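Local structure of putative metal-dependent hydrolase (Bacillus subtilis, 6KNS) at residues A[63-67]-A[68-72]; A[100-103]-A[104-107]; A[148-152]-A[153-157]. The protein is a probable metal-dependent hydrolase of the metallo-beta-lactamase fold that binds zinc and calcium ions, and may process tRNA 3' ends as an endoribonuclease. One frame throughout, in Å; residues are numbered along the deposited sequence.

Contact 1: residues A[63-67]-A[68-72]. With ZN (zinc ion), chain H; ZN (zinc ion), chain G.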
loop_
_atom_site.group_PDB
_atom_site.type_symbol
_atom_site.label_atom_id
_atom_site.label_comp_id
_atom_site.label_asym_id
_atom_site.label_seq_id
_atom_site.Cartn_x
_atom_site.Cartn_y
_atom_site.Cartn_z
ATOM N N LEU A 63 -2.456 -15.169 3.615
ATOM C CA LEU A 63 -1.418 -14.729 2.710
ATOM C C LEU A 63 -0.782 -15.902 1.955
ATOM O O LEU A 63 -0.316 -16.847 2.560
ATOM C CB LEU A 63 -0.322 -14.048 3.520
ATOM C CG LEU A 63 -0.798 -12.837 4.314
ATOM C CD1 LEU A 63 0.406 -12.261 5.086
ATOM C CD2 LEU A 63 -1.455 -11.750 3.390
ATOM N N SER A 64 -0.814 -15.854 0.618
ATOM C CA SER A 64 -0.272 -16.946 -0.194
ATOM C C SER A 64 1.267 -16.977 -0.097
ATOM O O SER A 64 1.866 -18.056 -0.104
ATOM C CB SER A 64 -0.645 -16.772 -1.663
ATOM O OG SER A 64 -0.205 -15.496 -2.130
ATOM N N HIS A 65 1.878 -15.800 -0.038
ATOM C CA HIS A 65 3.316 -15.668 0.029
ATOM C C HIS A 65 3.711 -14.239 0.373
ATOM O O HIS A 65 2.838 -13.359 0.466
ATOM C CB HIS A 65 3.989 -16.141 -1.258
ATOM C CG HIS A 65 3.773 -15.281 -2.478
ATOM N ND1 HIS A 65 2.531 -15.062 -3.041
ATOM C CD2 HIS A 65 4.674 -14.697 -3.312
ATOM C CE1 HIS A 65 2.687 -14.354 -4.152
ATOM N NE2 HIS A 65 3.975 -14.116 -4.336
ATOM N N TYR A 66 5.002 -14.003 0.577
ATOM C CA TYR A 66 5.437 -12.746 1.144
ATOM C C TYR A 66 6.109 -11.765 0.185
ATOM O O TYR A 66 6.794 -10.839 0.614
ATOM C CB TYR A 66 6.363 -13.039 2.323
ATOM C CG TYR A 66 5.702 -13.864 3.450
ATOM C CD1 TYR A 66 4.775 -13.277 4.286
ATOM C CD2 TYR A 66 6.027 -15.173 3.676
ATOM C CE1 TYR A 66 4.186 -13.962 5.312
ATOM C CE2 TYR A 66 5.428 -15.900 4.747
ATOM C CZ TYR A 66 4.494 -15.280 5.537
ATOM O OH TYR A 66 3.875 -15.886 6.606
ATOM N N HIS A 67 5.840 -11.900 -1.099
ATOM C CA HIS A 67 6.236 -10.880 -2.084
ATOM C C HIS A 67 5.454 -9.585 -1.778
ATOM O O HIS A 67 4.286 -9.650 -1.383
ATOM C CB HIS A 67 5.913 -11.365 -3.508
ATOM C CG HIS A 67 7.023 -12.095 -4.193
ATOM N ND1 HIS A 67 6.819 -12.877 -5.317
ATOM C CD2 HIS A 67 8.365 -12.099 -3.969
ATOM C CE1 HIS A 67 7.986 -13.357 -5.734
ATOM N NE2 HIS A 67 8.938 -12.902 -4.931
ATOM N N HIS A 68 6.096 -8.429 -1.984
ATOM C CA HIS A 68 5.527 -7.105 -1.664
ATOM C C HIS A 68 4.132 -6.875 -2.197
ATOM O O HIS A 68 3.249 -6.338 -1.513
ATOM C CB HIS A 68 6.400 -5.994 -2.241
ATOM C CG HIS A 68 7.771 -5.964 -1.693
ATOM N ND1 HIS A 68 8.040 -5.869 -0.340
ATOM C CD2 HIS A 68 8.974 -6.030 -2.324
ATOM C CE1 HIS A 68 9.358 -5.850 -0.171
ATOM N NE2 HIS A 68 9.937 -5.957 -1.355
ATOM N N ASP A 69 3.912 -7.280 -3.433
ATOM C CA ASP A 69 2.588 -7.103 -4.045
ATOM C C ASP A 69 1.455 -7.961 -3.456
ATOM O O ASP A 69 0.289 -7.785 -3.836
ATOM C CB ASP A 69 2.671 -7.227 -5.568
ATOM C CG ASP A 69 3.137 -8.599 -6.018
ATOM O OD1 ASP A 69 4.114 -9.082 -5.445
ATOM O OD2 ASP A 69 2.534 -9.165 -6.943
ATOM N N HIS A 70 1.771 -8.811 -2.481
ATOM C CA HIS A 70 0.758 -9.569 -1.740
ATOM C C HIS A 70 0.655 -9.228 -0.242
ATOM O O HIS A 70 -0.255 -9.715 0.425
ATOM C CB HIS A 70 1.036 -11.070 -1.914
ATOM C CG HIS A 70 0.935 -11.501 -3.342
ATOM N ND1 HIS A 70 -0.116 -12.249 -3.829
ATOM C CD2 HIS A 70 1.710 -11.189 -4.404
ATOM C CE1 HIS A 70 0.043 -12.395 -5.137
ATOM N NE2 HIS A 70 1.160 -11.777 -5.505
ATOM N N ILE A 71 1.581 -8.432 0.288
ATOM C CA ILE A 71 1.608 -8.099 1.729
ATOM C C ILE A 71 1.860 -6.628 2.058
ATOM O O ILE A 71 1.844 -6.257 3.259
ATOM C CB ILE A 71 2.676 -8.888 2.477
ATOM C CG1 ILE A 71 4.086 -8.394 2.098
ATOM C CG2 ILE A 71 2.538 -10.407 2.183
ATOM C CD1 ILE A 71 5.169 -9.067 2.911
ATOM N N ALA A 72 1.994 -5.764 1.043
ATOM C CA ALA A 72 2.356 -4.377 1.299
ATOM C C ALA A 72 1.443 -3.695 2.294
ATOM O O ALA A 72 1.919 -2.853 3.031
ATOM C CB ALA A 72 2.474 -3.518 -0.030
HETATM ZN ZN ZN H . 5.026 -13.486 -6.237
HETATM ZN ZN ZN G . 2.588 -11.683 -7.145
#
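H65 and H70 press together at the packed end of this turn. CE1 of H65 sits over the centre of the H70 imidazole, 3.2 Å above its plane, with the two ring planes inclined at 48°. H65 is turned into the space between its own backbone N and carbonyl carbon (chi1 70°), and ND1 gives a nearly straight hydrogen bond to S64 OG at 2.9 Å, lying in the ring plane. That bond fixes the rotation of the ring and leaves NE2 for the metal. The run H65-Y66-H67-H68-D69-H70 is the HxHxDH signature of the metallo-beta-lactamase fold, set on the loop after strand 60-62. H65 NE2 and H67 ND1 bind one zinc ion, at 2.3 and 2.1 Å, together with H140 and D161. D69 OD2, at a rather long 2.5 Å, and H70 NE2 hold the second, with H217 and again D161, which bridges the two metals. D69 also has a polar partner in G17, and ND1 of H70 is hydrogen-bonded to D40, a second-shell residue that helps set the ring's rotation. The backbone closes the turn through H70 N to H67 O, 2.9 Å; I71 N reaches the same oxygen only weakly. I71 is close-packed against the backbone of 65-66, its CD1 3.3 Å from Y66 O. Its CG2 meets L63 CD1 more widely, at 4.1 Å, the two side chains crossing at about a right angle. The loose side is that of H68, partly exposed, which sets off away from 63-67; its ring meets F79 of the second subunit.

Contact 2: residues A[100-103]-A[104-107]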
loop_
_atom_site.group_PDB
_atom_site.type_symbol
_atom_site.label_atom_id
_atom_site.label_comp_id
_atom_site.label_asym_id
_atom_site.label_seq_id
_atom_site.Cartn_x
_atom_site.Cartn_y
_atom_site.Cartn_z
ATOM N N ASP A 100 5.088 -20.528 7.403
ATOM C CA ASP A 100 6.244 -20.196 8.218
ATOM C C ASP A 100 7.588 -20.804 7.719
ATOM O O ASP A 100 8.555 -20.870 8.472
ATOM C CB ASP A 100 5.958 -20.510 9.678
ATOM C CG ASP A 100 5.945 -21.995 9.966
ATOM O OD1 ASP A 100 6.060 -22.804 9.018
ATOM O OD2 ASP A 100 5.840 -22.333 11.161
ATOM N N ALA A 101 7.661 -21.176 6.438
ATOM C CA ALA A 101 8.964 -21.503 5.791
ATOM C C ALA A 101 9.853 -20.226 5.803
ATOM O O ALA A 101 11.065 -20.317 5.865
ATOM C CB ALA A 101 8.765 -22.012 4.343
ATOM N N ASP A 102 9.245 -19.047 5.748
ATOM C CA ASP A 102 10.006 -17.805 5.890
ATOM C C ASP A 102 9.690 -17.172 7.261
ATOM O O ASP A 102 8.714 -16.456 7.402
ATOM C CB ASP A 102 9.691 -16.860 4.733
ATOM C CG ASP A 102 10.559 -15.614 4.739
ATOM O OD1 ASP A 102 11.115 -15.245 5.809
ATOM O OD2 ASP A 102 10.699 -14.996 3.643
ATOM N N ILE A 103 10.530 -17.478 8.254
ATOM C CA ILE A 103 10.284 -17.159 9.649
ATOM C C ILE A 103 10.268 -15.645 9.896
ATOM O O ILE A 103 9.394 -15.142 10.604
ATOM C CB ILE A 103 11.289 -17.863 10.579
ATOM C CG1 ILE A 103 10.922 -19.351 10.701
ATOM C CG2 ILE A 103 11.258 -17.291 11.996
ATOM C CD1 ILE A 103 9.577 -19.613 11.466
ATOM N N GLU A 104 11.226 -14.937 9.313
ATOM C CA GLU A 104 11.284 -13.486 9.488
ATOM C C GLU A 104 10.025 -12.808 8.984
ATOM O O GLU A 104 9.450 -11.956 9.686
ATOM C CB GLU A 104 12.509 -12.870 8.810
ATOM C CG GLU A 104 13.692 -12.848 9.702
ATOM C CD GLU A 104 14.558 -11.578 9.622
ATOM O OE1 GLU A 104 14.186 -10.539 9.009
ATOM O OE2 GLU A 104 15.625 -11.635 10.253
ATOM N N GLN A 105 9.557 -13.209 7.801
ATOM C CA GLN A 105 8.325 -12.641 7.267
ATOM C C GLN A 105 7.124 -13.021 8.125
ATOM O O GLN A 105 6.311 -12.148 8.460
ATOM C CB GLN A 105 8.094 -13.040 5.801
ATOM C CG GLN A 105 9.155 -12.507 4.837
ATOM C CD GLN A 105 9.111 -10.991 4.666
ATOM O OE1 GLN A 105 8.105 -10.322 4.954
ATOM N NE2 GLN A 105 10.213 -10.444 4.190
ATOM N N PHE A 106 7.003 -14.312 8.472
ATOM C CA PHE A 106 5.930 -14.762 9.382
ATOM C C PHE A 106 5.897 -14.028 10.747
ATOM O O PHE A 106 4.817 -13.707 11.310
ATOM C CB PHE A 106 5.983 -16.280 9.621
ATOM C CG PHE A 106 4.958 -16.742 10.586
ATOM C CD1 PHE A 106 3.651 -16.946 10.168
ATOM C CD2 PHE A 106 5.255 -16.856 11.926
ATOM C CE1 PHE A 106 2.683 -17.310 11.051
ATOM C CE2 PHE A 106 4.280 -17.219 12.833
ATOM C CZ PHE A 106 2.984 -17.456 12.389
ATOM N N GLN A 107 7.063 -13.746 11.295
ATOM C CA GLN A 107 7.102 -13.023 12.577
ATOM C C GLN A 107 6.529 -11.585 12.525
ATOM O O GLN A 107 6.123 -11.039 13.547
ATOM C CB GLN A 107 8.528 -12.989 13.133
ATOM C CG GLN A 107 8.975 -14.303 13.750
ATOM C CD GLN A 107 10.512 -14.334 13.953
ATOM O OE1 GLN A 107 11.265 -13.620 13.241
ATOM N NE2 GLN A 107 10.965 -15.139 14.907
#
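D102 reaches forward over the first turn of the helix and meets Q105. From CB the side chain runs with CG opposite the backbone N (chi1 -174°), which carries the carboxylate forward beside the carbonyl carbon. CB itself approaches the ring of Y66. CG comes next, 3.4 Å from Q105 CG. The tip then divides its work: OD1 accepts from Q105 N at 3.2 Å, a straight bond (171° at the hydrogen) whose donor stands above the carboxylate plane, while OD2 rests against Q105 CG at 3.2 Å. Carboxylate and glutamine amide planes are perpendicular, and Q105 bends at chi2, its OE1 making a weak bond to K108 NZ. This is an N-cap: D102 stands just before helix 103-107, which follows strand 94-98, and its side chain satisfies an amide that has no preceding turn to bond to. A negative carboxylate here would also suit the positive end of the helix dipole. D102 O then starts the regular pattern, taking F106 N at 2.9 Å, and I103 O takes Q107 N at 2.8 Å. One turn along, the branch methyl CG2 of I103 lies 3.6 Å from CD of the extended Q107 side chain, a methyl-to-amide van der Waals contact on the exposed side of the helix. Before the cap, D100 lays CB over one face of the F106 ring, 4.0 Å above the plane and offset toward the rim; F106 also packs on A119 of strand 115-119 and on Y66.

Contact 3: residues A[148-152]-A[153-157]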
loop_
_atom_site.group_PDB
_atom_site.type_symbol
_atom_site.label_atom_id
_atom_site.label_comp_id
_atom_site.label_asym_id
_atom_site.label_seq_id
_atom_site.Cartn_x
_atom_site.Cartn_y
_atom_site.Cartn_z
ATOM N N ARG A 148 -7.411 -23.755 -2.076
ATOM C CA ARG A 148 -8.722 -24.247 -2.476
ATOM C C ARG A 148 -9.658 -23.924 -1.321
ATOM O O ARG A 148 -9.445 -24.403 -0.196
ATOM C CB ARG A 148 -8.682 -25.743 -2.714
ATOM C CG ARG A 148 -10.075 -26.321 -2.935
ATOM C CD ARG A 148 -10.152 -27.839 -2.944
ATOM N NE ARG A 148 -10.161 -28.323 -4.299
ATOM C CZ ARG A 148 -11.194 -28.826 -4.964
ATOM N NH1 ARG A 148 -12.375 -29.015 -4.415
ATOM N NH2 ARG A 148 -11.008 -29.154 -6.220
ATOM N N ILE A 149 -10.677 -23.106 -1.586
ATOM C CA ILE A 149 -11.549 -22.586 -0.537
ATOM C C ILE A 149 -12.977 -23.035 -0.767
ATOM O O ILE A 149 -13.576 -22.718 -1.788
ATOM C CB ILE A 149 -11.464 -21.051 -0.447
ATOM C CG1 ILE A 149 -10.000 -20.622 -0.213
ATOM C CG2 ILE A 149 -12.329 -20.546 0.698
ATOM C CD1 ILE A 149 -9.743 -19.127 -0.219
ATOM N N THR A 150 -13.518 -23.803 0.175
ATOM C CA THR A 150 -14.883 -24.250 0.063
ATOM C C THR A 150 -15.691 -23.891 1.291
ATOM O O THR A 150 -15.151 -23.693 2.359
ATOM C CB THR A 150 -14.975 -25.775 -0.211
ATOM O OG1 THR A 150 -16.347 -26.117 -0.454
ATOM C CG2 THR A 150 -14.401 -26.638 0.954
ATOM N N ASP A 151 -16.999 -23.768 1.106
ATOM C CA ASP A 151 -17.929 -23.609 2.222
ATOM C C ASP A 151 -18.839 -24.816 2.330
ATOM O O ASP A 151 -19.811 -24.764 3.075
ATOM C CB ASP A 151 -18.786 -22.341 2.058
ATOM C CG ASP A 151 -19.645 -22.357 0.802
ATOM O OD1 ASP A 151 -19.693 -23.395 0.087
ATOM O OD2 ASP A 151 -20.290 -21.329 0.532
ATOM N N GLY A 152 -18.533 -25.888 1.595
ATOM C CA GLY A 152 -19.394 -27.100 1.590
ATOM C C GLY A 152 -20.377 -27.185 0.420
ATOM O O GLY A 152 -20.874 -28.251 0.118
ATOM N N SER A 153 -20.644 -26.064 -0.248
ATOM C CA SER A 153 -21.544 -26.047 -1.419
ATOM C C SER A 153 -20.861 -25.547 -2.691
ATOM O O SER A 153 -21.173 -25.988 -3.765
ATOM C CB SER A 153 -22.761 -25.161 -1.138
ATOM O OG SER A 153 -23.313 -25.448 0.143
ATOM N N HIS A 154 -19.963 -24.582 -2.564
ATOM C CA HIS A 154 -19.217 -24.065 -3.686
ATOM C C HIS A 154 -17.763 -24.083 -3.322
ATOM O O HIS A 154 -17.423 -24.141 -2.143
ATOM C CB HIS A 154 -19.683 -22.652 -4.021
ATOM C CG HIS A 154 -21.029 -22.613 -4.668
ATOM N ND1 HIS A 154 -22.192 -22.329 -3.968
ATOM C CD2 HIS A 154 -21.411 -22.877 -5.944
ATOM C CE1 HIS A 154 -23.224 -22.405 -4.794
ATOM N NE2 HIS A 154 -22.774 -22.725 -5.998
ATOM N N THR A 155 -16.909 -24.032 -4.342
ATOM C CA THR A 155 -15.467 -24.160 -4.168
ATOM C C THR A 155 -14.723 -23.212 -5.109
ATOM O O THR A 155 -14.974 -23.194 -6.320
ATOM C CB THR A 155 -15.043 -25.625 -4.438
ATOM O OG1 THR A 155 -15.653 -26.468 -3.456
ATOM C CG2 THR A 155 -13.521 -25.785 -4.344
ATOM N N VAL A 156 -13.839 -22.387 -4.553
ATOM C CA VAL A 156 -13.030 -21.499 -5.353
ATOM C C VAL A 156 -11.559 -21.878 -5.215
ATOM O O VAL A 156 -11.079 -22.089 -4.114
ATOM C CB VAL A 156 -13.248 -20.012 -4.927
ATOM C CG1 VAL A 156 -12.378 -19.082 -5.715
ATOM C CG2 VAL A 156 -14.741 -19.620 -5.088
ATOM N N VAL A 157 -10.835 -21.923 -6.329
ATOM C CA VAL A 157 -9.407 -22.196 -6.313
ATOM C C VAL A 157 -8.699 -20.929 -6.747
ATOM O O VAL A 157 -9.068 -20.307 -7.752
ATOM C CB VAL A 157 -9.031 -23.388 -7.236
ATOM C CG1 VAL A 157 -7.511 -23.516 -7.379
ATOM C CG2 VAL A 157 -9.622 -24.698 -6.702
HETATM O O HOH W 1 -22.133 -21.151 -1.613
#
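Main-chain hydrogen bonds pair I149 with V156, N to O in both directions at 2.8 Å, joining the antiparallel strands 145-150 and 155-158 as a beta hairpin. R148 with V157 and T150 with T155 are the flanking non-hydrogen-bonded pairs.

Side-chain hydrogen bonds organise the loop. T150 OG1 donates to H154 O at 2.8 Å and accepts from G152 N at 3.0 Å, the latter an ST turn. D151 OD1 takes two amides, S153 N on its anti side and H154 N on its syn side, both at 2.9 Å. H154 O is itself shared by T150 OG1 and D151 N. One water bridges D151 OD2 and H154 ND1, lying in the plane of the histidine ring.

Van der Waals contacts between side chains of the two strands lie on the face of R148, T155 and V157: T155 CG2 lies over the guanidinium, 3.4 Å from NH1, and V157 CG2 meets R148 CG at 4.1 Å. The bend at chi3 (-98°) turns the guanidinium towards E173 and F171, whose carbonyl oxygens bond NH2 and NE. On the other face I149 is buried against strand 131-137, V156 against strands 177-181 and 7-13, the last from the other sheet.

With D151 OD1 and H154 O each gripped by two donors, the turn is shaped largely by its own polar groups.

In the fold
Contact 1 is the buried one, on the metal-binding loop; contact 2 lies at the surface and contact 3 is partly buried. Contacts 1 and 2 touch directly: the side chain of Y66 packs on Q105 and F106, bringing helix 103-107 against the zinc loop, and both follow neighbouring strands of one sheet, 60-62 and 94-98. Contact 3 belongs to the other sheet, its centre about 22 Å from that of contact 1 and on the opposite side of the chain's centre, away from the zinc site. The chemistry follows: metal ligation in the first, a carboxylate helix cap in the second, and strand pairing with a polar turn in the third.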